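Local coordinates for protein Bd0816 (PDB 5CER) that probably acts as a serine-type D-Ala-D-Ala carboxypeptidase of the peptidase S13 family, cutting the terminal D-alanine from cell-wall peptides, at residues Asn5-Met10 against Glu20-Met25; Val56-Pro61 against Thr193-Leu198. The protein carries 2 engineered substitutions. All coordinates share one frame; numbering follows the deposited sequence.

Contact 1 (Asn5-Met10 against Glu20-Met25); sequences NSVCHM and EGEGDM
H9 holds CG between its backbone N and its carbonyl carbon (chi1 45°), which folds the imidazole back across the neighbouring strand and over the carbonyl of E20. That oxygen lies above the centre of one ring face, 3.4 Å from the ring plane, and at the same time takes the backbone N-H of H9, with N to O at 2.8 Å. NE2 also meets E20 CB, at 3.8 Å.

The backbones pair as an antiparallel hairpin, with H9–E20 and V7–E22 as the hydrogen-bonded pairs, each carrying two N-H···O bonds. Between them sits the non-hydrogen-bonded pair C8–G21, where G21, which has no side chain, brings its CA to 3.1 Å from V7 O in a CA-H···O contact. V7 and E22 run side by side on the H9 face, CB to CB 4.0 Å.

On the other face C8 SG and M25 CG each stand anti to their own carbonyl carbon, and the two atoms meet at a short 3.3 Å. Where the pairing frays, a water bridges the chains, accepting from S6 OG (3.1 Å) and donating to D24 O (2.8 Å).

Side chains on both faces of this hairpin illustrate how a strand outermost within its chain is held to its sheet. Helix 356-375 covers the V7 and H9 face, where K368 forms a salt bridge with E22 OE2; helix 270-286 meets C8 through C270 and I274; and strand 339-348 pairs with 5-10 on its other side, N5 and S6 forming a classic beta bulge opposite L346.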
loop_
_atom_site.group_PDB
_atom_site.type_symbol
_atom_site.label_atom_id
_atom_site.label_comp_id
_atom_site.label_asym_id
_atom_site.label_seq_id
_atom_site.Cartn_x
_atom_site.Cartn_y
_atom_site.Cartn_z
ATOM N N ASN A 5 16.469 9.233 10.658
ATOM C CA ASN A 5 17.616 8.393 10.526
ATOM C C ASN A 5 18.491 8.945 9.449
ATOM O O ASN A 5 19.645 9.144 9.632
ATOM C CB ASN A 5 17.189 6.943 10.220
ATOM C CG ASN A 5 16.652 6.194 11.469
ATOM O OD1 ASN A 5 17.104 6.457 12.577
ATOM N ND2 ASN A 5 15.712 5.243 11.271
ATOM N N SER A 6 17.907 9.237 8.314
ATOM C CA SER A 6 18.664 9.518 7.113
ATOM C C SER A 6 17.734 10.082 6.017
ATOM O O SER A 6 16.589 9.636 5.877
ATOM C CB SER A 6 19.231 8.199 6.612
ATOM O OG SER A 6 20.162 8.431 5.598
ATOM N N VAL A 7 18.246 11.034 5.237
ATOM C CA VAL A 7 17.589 11.528 4.042
ATOM C C VAL A 7 18.612 11.623 2.910
ATOM O O VAL A 7 19.703 12.129 3.115
ATOM C CB VAL A 7 16.954 12.918 4.308
ATOM C CG1 VAL A 7 16.430 13.570 3.020
ATOM C CG2 VAL A 7 15.805 12.795 5.277
ATOM N N CYS A 8 18.221 11.238 1.693
ATOM C CA CYS A 8 19.041 11.405 0.514
ATOM C C CYS A 8 18.234 12.003 -0.601
ATOM O O CYS A 8 17.083 11.646 -0.783
ATOM C CB CYS A 8 19.474 10.062 -0.008
ATOM S SG CYS A 8 20.861 9.453 0.885
ATOM N N HIS A 9 18.908 12.778 -1.451
ATOM C CA HIS A 9 18.379 13.081 -2.744
ATOM C C HIS A 9 19.427 13.360 -3.796
ATOM O O HIS A 9 20.536 13.795 -3.497
ATOM C CB HIS A 9 17.356 14.208 -2.628
ATOM C CG HIS A 9 17.806 15.335 -1.759
ATOM N ND1 HIS A 9 17.310 15.548 -0.484
ATOM C CD2 HIS A 9 18.698 16.313 -1.994
ATOM C CE1 HIS A 9 17.909 16.593 0.036
ATOM N NE2 HIS A 9 18.742 17.079 -0.865
ATOM N N MET A 10 19.034 13.116 -5.050
ATOM C CA MET A 10 19.934 13.132 -6.179
ATOM C C MET A 10 19.078 13.504 -7.390
ATOM O O MET A 10 17.984 12.985 -7.550
ATOM C CB MET A 10 20.570 11.734 -6.342
ATOM C CG MET A 10 21.581 11.645 -7.474
ATOM S SD MET A 10 22.315 10.017 -7.566
ATOM C CE MET A 10 21.007 9.102 -8.378
ATOM N N GLU A 20 22.813 14.750 -1.669
ATOM C CA GLU A 20 22.715 15.590 -0.463
ATOM C C GLU A 20 21.566 15.081 0.389
ATOM O O GLU A 20 20.804 14.244 -0.041
ATOM C CB GLU A 20 22.556 17.098 -0.832
ATOM C CG GLU A 20 23.849 17.677 -1.366
ATOM C CD GLU A 20 23.799 19.161 -1.751
ATOM O OE1 GLU A 20 22.773 19.625 -2.250
ATOM O OE2 GLU A 20 24.818 19.847 -1.556
ATOM N N GLY A 21 21.470 15.598 1.604
ATOM C CA GLY A 21 20.479 15.115 2.573
ATOM C C GLY A 21 20.830 15.367 4.019
ATOM O O GLY A 21 21.385 16.383 4.356
ATOM N N GLU A 22 20.550 14.394 4.854
ATOM C CA GLU A 22 20.725 14.494 6.272
ATOM C C GLU A 22 21.158 13.169 6.796
ATOM O O GLU A 22 20.686 12.148 6.346
ATOM C CB GLU A 22 19.376 14.792 6.940
ATOM C CG GLU A 22 18.668 16.077 6.532
ATOM C CD GLU A 22 17.296 16.166 7.200
ATOM O OE1 GLU A 22 17.156 15.737 8.380
ATOM O OE2 GLU A 22 16.351 16.641 6.538
ATOM N N GLY A 23 22.005 13.173 7.811
ATOM C CA GLY A 23 22.412 11.934 8.504
ATOM C C GLY A 23 23.436 11.170 7.692
ATOM O O GLY A 23 23.971 11.680 6.710
ATOM N N ASP A 24 23.681 9.949 8.140
ATOM C CA ASP A 24 24.686 9.073 7.583
ATOM C C ASP A 24 24.063 8.309 6.464
ATOM O O ASP A 24 23.199 7.440 6.676
ATOM C CB ASP A 24 25.184 8.131 8.685
ATOM C CG ASP A 24 26.386 7.305 8.284
ATOM O OD1 ASP A 24 26.763 7.341 7.094
ATOM O OD2 ASP A 24 27.008 6.696 9.175
ATOM N N MET A 25 24.436 8.651 5.245
ATOM C CA MET A 25 23.983 7.908 4.040
ATOM C C MET A 25 24.487 6.488 3.939
ATOM O O MET A 25 23.987 5.735 3.102
ATOM C CB MET A 25 24.558 8.536 2.779
ATOM C CG MET A 25 23.813 9.735 2.267
ATOM S SD MET A 25 24.820 10.416 0.960
ATOM C CE MET A 25 24.422 12.133 1.352
HETATM O O HOH W 1 21.452 5.667 5.467
#

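Contact 2 (Val56-Pro61 against Thr193-Leu198); sequences VLHLTP and TGSVVL
H58 lays its imidazole against S195, ND1 coming to 3.1 Å from S195 CB, a tight approach. With CG anti to its carbonyl carbon (chi1 -68°), the ring rises from the sheet beside S195, and the methyl CG2 of T193 comes in at the ring edge, near its plane. NE2 hydrogen-bonds E72 OE1, which helps to hold the ring's rotation, and Y187 meets it with the two planes at about 40°.

At the end of the pairing, the hydroxyls of T60 and T193 join by a hydrogen bond of 2.6 Å between their OG1 atoms, either of which could donate; T193 OG1 also accepts a weak hydrogen bond from D190 N. It closes an antiparallel ladder whose hydrogen-bonded pairs are L57–V196 and L59–G194. L57 N gives the straightest bond, reaching V196 O at 2.7 Å with an N-H···O angle of 173°.

The H58 face is mixed, with V56 and V197 meeting beyond the imidazole, while the L57 and L59 face is apolar: L59 CD1 reaches V196 CG2 at 4.1 Å, L57 CB lies equally far from that methyl, and L57 CD1 meets L198 CB at 4.4 Å. Helix 81-93 packs beneath this apolar face, L87 touching L57 while L83 and F86 touch L198; strand 67-72 pairs with 56-61 on its far side, and strand 399-400, near the C-terminus, pairs with 193-198.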
loop_
_atom_site.group_PDB
_atom_site.type_symbol
_atom_site.label_atom_id
_atom_site.label_comp_id
_atom_site.label_asym_id
_atom_site.label_seq_id
_atom_site.Cartn_x
_atom_site.Cartn_y
_atom_site.Cartn_z
ATOM N N VAL A 56 -0.427 -23.429 -16.895
ATOM C CA VAL A 56 -0.950 -24.356 -17.913
ATOM C C VAL A 56 -2.007 -25.307 -17.294
ATOM O O VAL A 56 -1.810 -25.883 -16.228
ATOM C CB VAL A 56 0.165 -25.154 -18.614
ATOM C CG1 VAL A 56 -0.404 -25.967 -19.762
ATOM C CG2 VAL A 56 1.237 -24.221 -19.136
ATOM N N LEU A 57 -3.139 -25.416 -17.990
ATOM C CA LEU A 57 -4.299 -26.151 -17.536
ATOM C C LEU A 57 -4.479 -27.299 -18.533
ATOM O O LEU A 57 -4.654 -27.074 -19.730
ATOM C CB LEU A 57 -5.528 -25.239 -17.524
ATOM C CG LEU A 57 -5.386 -23.909 -16.786
ATOM C CD1 LEU A 57 -6.513 -22.983 -17.121
ATOM C CD2 LEU A 57 -5.318 -24.114 -15.287
ATOM N N HIS A 58 -4.444 -28.520 -18.019
ATOM C CA HIS A 58 -4.474 -29.776 -18.775
ATOM C C HIS A 58 -5.853 -30.408 -18.543
ATOM O O HIS A 58 -6.139 -30.901 -17.463
ATOM C CB HIS A 58 -3.334 -30.682 -18.279
ATOM C CG HIS A 58 -1.984 -30.156 -18.625
ATOM N ND1 HIS A 58 -1.431 -30.299 -19.879
ATOM C CD2 HIS A 58 -1.093 -29.446 -17.900
ATOM C CE1 HIS A 58 -0.250 -29.714 -19.906
ATOM N NE2 HIS A 58 -0.023 -29.184 -18.718
ATOM N N LEU A 59 -6.695 -30.331 -19.561
ATOM C CA LEU A 59 -8.109 -30.649 -19.475
ATOM C C LEU A 59 -8.371 -31.938 -20.257
ATOM O O LEU A 59 -8.099 -32.018 -21.474
ATOM C CB LEU A 59 -8.892 -29.474 -20.049
ATOM C CG LEU A 59 -9.124 -28.346 -19.054
ATOM C CD1 LEU A 59 -8.961 -26.991 -19.727
ATOM C CD2 LEU A 59 -10.484 -28.414 -18.390
ATOM N N THR A 60 -8.859 -32.969 -19.555
ATOM C CA THR A 60 -9.107 -34.269 -20.153
ATOM C C THR A 60 -10.577 -34.645 -19.938
ATOM O O THR A 60 -11.016 -34.703 -18.799
ATOM C CB THR A 60 -8.172 -35.333 -19.511
ATOM O OG1 THR A 60 -6.804 -34.919 -19.600
ATOM C CG2 THR A 60 -8.350 -36.701 -20.151
ATOM N N PRO A 61 -11.331 -34.935 -21.023
ATOM C CA PRO A 61 -12.718 -35.385 -20.830
ATOM C C PRO A 61 -12.882 -36.703 -20.058
ATOM O O PRO A 61 -12.104 -37.658 -20.264
ATOM C CB PRO A 61 -13.276 -35.544 -22.253
ATOM C CG PRO A 61 -12.226 -35.103 -23.198
ATOM C CD PRO A 61 -10.968 -34.801 -22.456
ATOM N N THR A 193 -6.031 -35.420 -23.872
ATOM C CA THR A 193 -5.803 -34.221 -23.076
ATOM C C THR A 193 -5.533 -33.054 -24.002
ATOM O O THR A 193 -4.648 -33.115 -24.868
ATOM C CB THR A 193 -4.630 -34.393 -22.103
ATOM O OG1 THR A 193 -4.895 -35.502 -21.239
ATOM C CG2 THR A 193 -4.405 -33.129 -21.251
ATOM N N GLY A 194 -6.363 -32.026 -23.872
ATOM C CA GLY A 194 -6.151 -30.756 -24.543
ATOM C C GLY A 194 -5.642 -29.835 -23.468
ATOM O O GLY A 194 -6.093 -29.907 -22.331
ATOM N N SER A 195 -4.681 -28.971 -23.795
ATOM C CA SER A 195 -4.111 -28.100 -22.784
ATOM C C SER A 195 -3.965 -26.645 -23.219
ATOM O O SER A 195 -3.638 -26.336 -24.363
ATOM C CB SER A 195 -2.826 -28.718 -22.218
ATOM O OG SER A 195 -1.776 -28.659 -23.124
ATOM N N VAL A 196 -4.246 -25.771 -22.254
ATOM C CA VAL A 196 -4.527 -24.368 -22.504
ATOM C C VAL A 196 -3.777 -23.553 -21.443
ATOM O O VAL A 196 -3.450 -24.075 -20.362
ATOM C CB VAL A 196 -6.049 -24.059 -22.637
ATOM C CG1 VAL A 196 -6.766 -25.119 -23.452
ATOM C CG2 VAL A 196 -6.667 -24.007 -21.274
ATOM N N VAL A 197 -3.441 -22.305 -21.772
ATOM C CA VAL A 197 -2.555 -21.521 -20.935
ATOM C C VAL A 197 -3.261 -20.246 -20.488
ATOM O O VAL A 197 -3.985 -19.594 -21.239
ATOM C CB VAL A 197 -1.150 -21.276 -21.544
ATOM C CG1 VAL A 197 -0.755 -22.339 -22.548
ATOM C CG2 VAL A 197 -1.035 -19.938 -22.217
ATOM N N LEU A 198 -3.097 -19.950 -19.211
ATOM C CA LEU A 198 -3.600 -18.719 -18.595
ATOM C C LEU A 198 -2.391 -17.857 -18.257
ATOM O O LEU A 198 -1.655 -18.151 -17.310
ATOM C CB LEU A 198 -4.454 -19.045 -17.355
ATOM C CG LEU A 198 -4.909 -17.899 -16.438
ATOM C CD1 LEU A 198 -5.838 -16.909 -17.131
ATOM C CD2 LEU A 198 -5.520 -18.306 -15.092
#

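How the contacts relate
Both contacts are antiparallel strand pairings, partly buried, yet they belong to different sheets on opposite sides of the chain's centre, their centres about 53 Å apart. Contact 1 is local, a hairpin closed across nine residues at the margin of the antiparallel sheet, and is the more exposed, chiefly along 20-25; contact 2 joins strands separated by 131 residues inside the mixed sheet, with only G194 exposed among its touching residues. Their chemistry follows these places. In contact 1 a bridging water supplements the backbone bonds, and two glycines leave the outer segment bare of side chains there, whereas contact 2 sets a mixed face, imidazole and hydroxyl beside two valines, against one of leucine and valine.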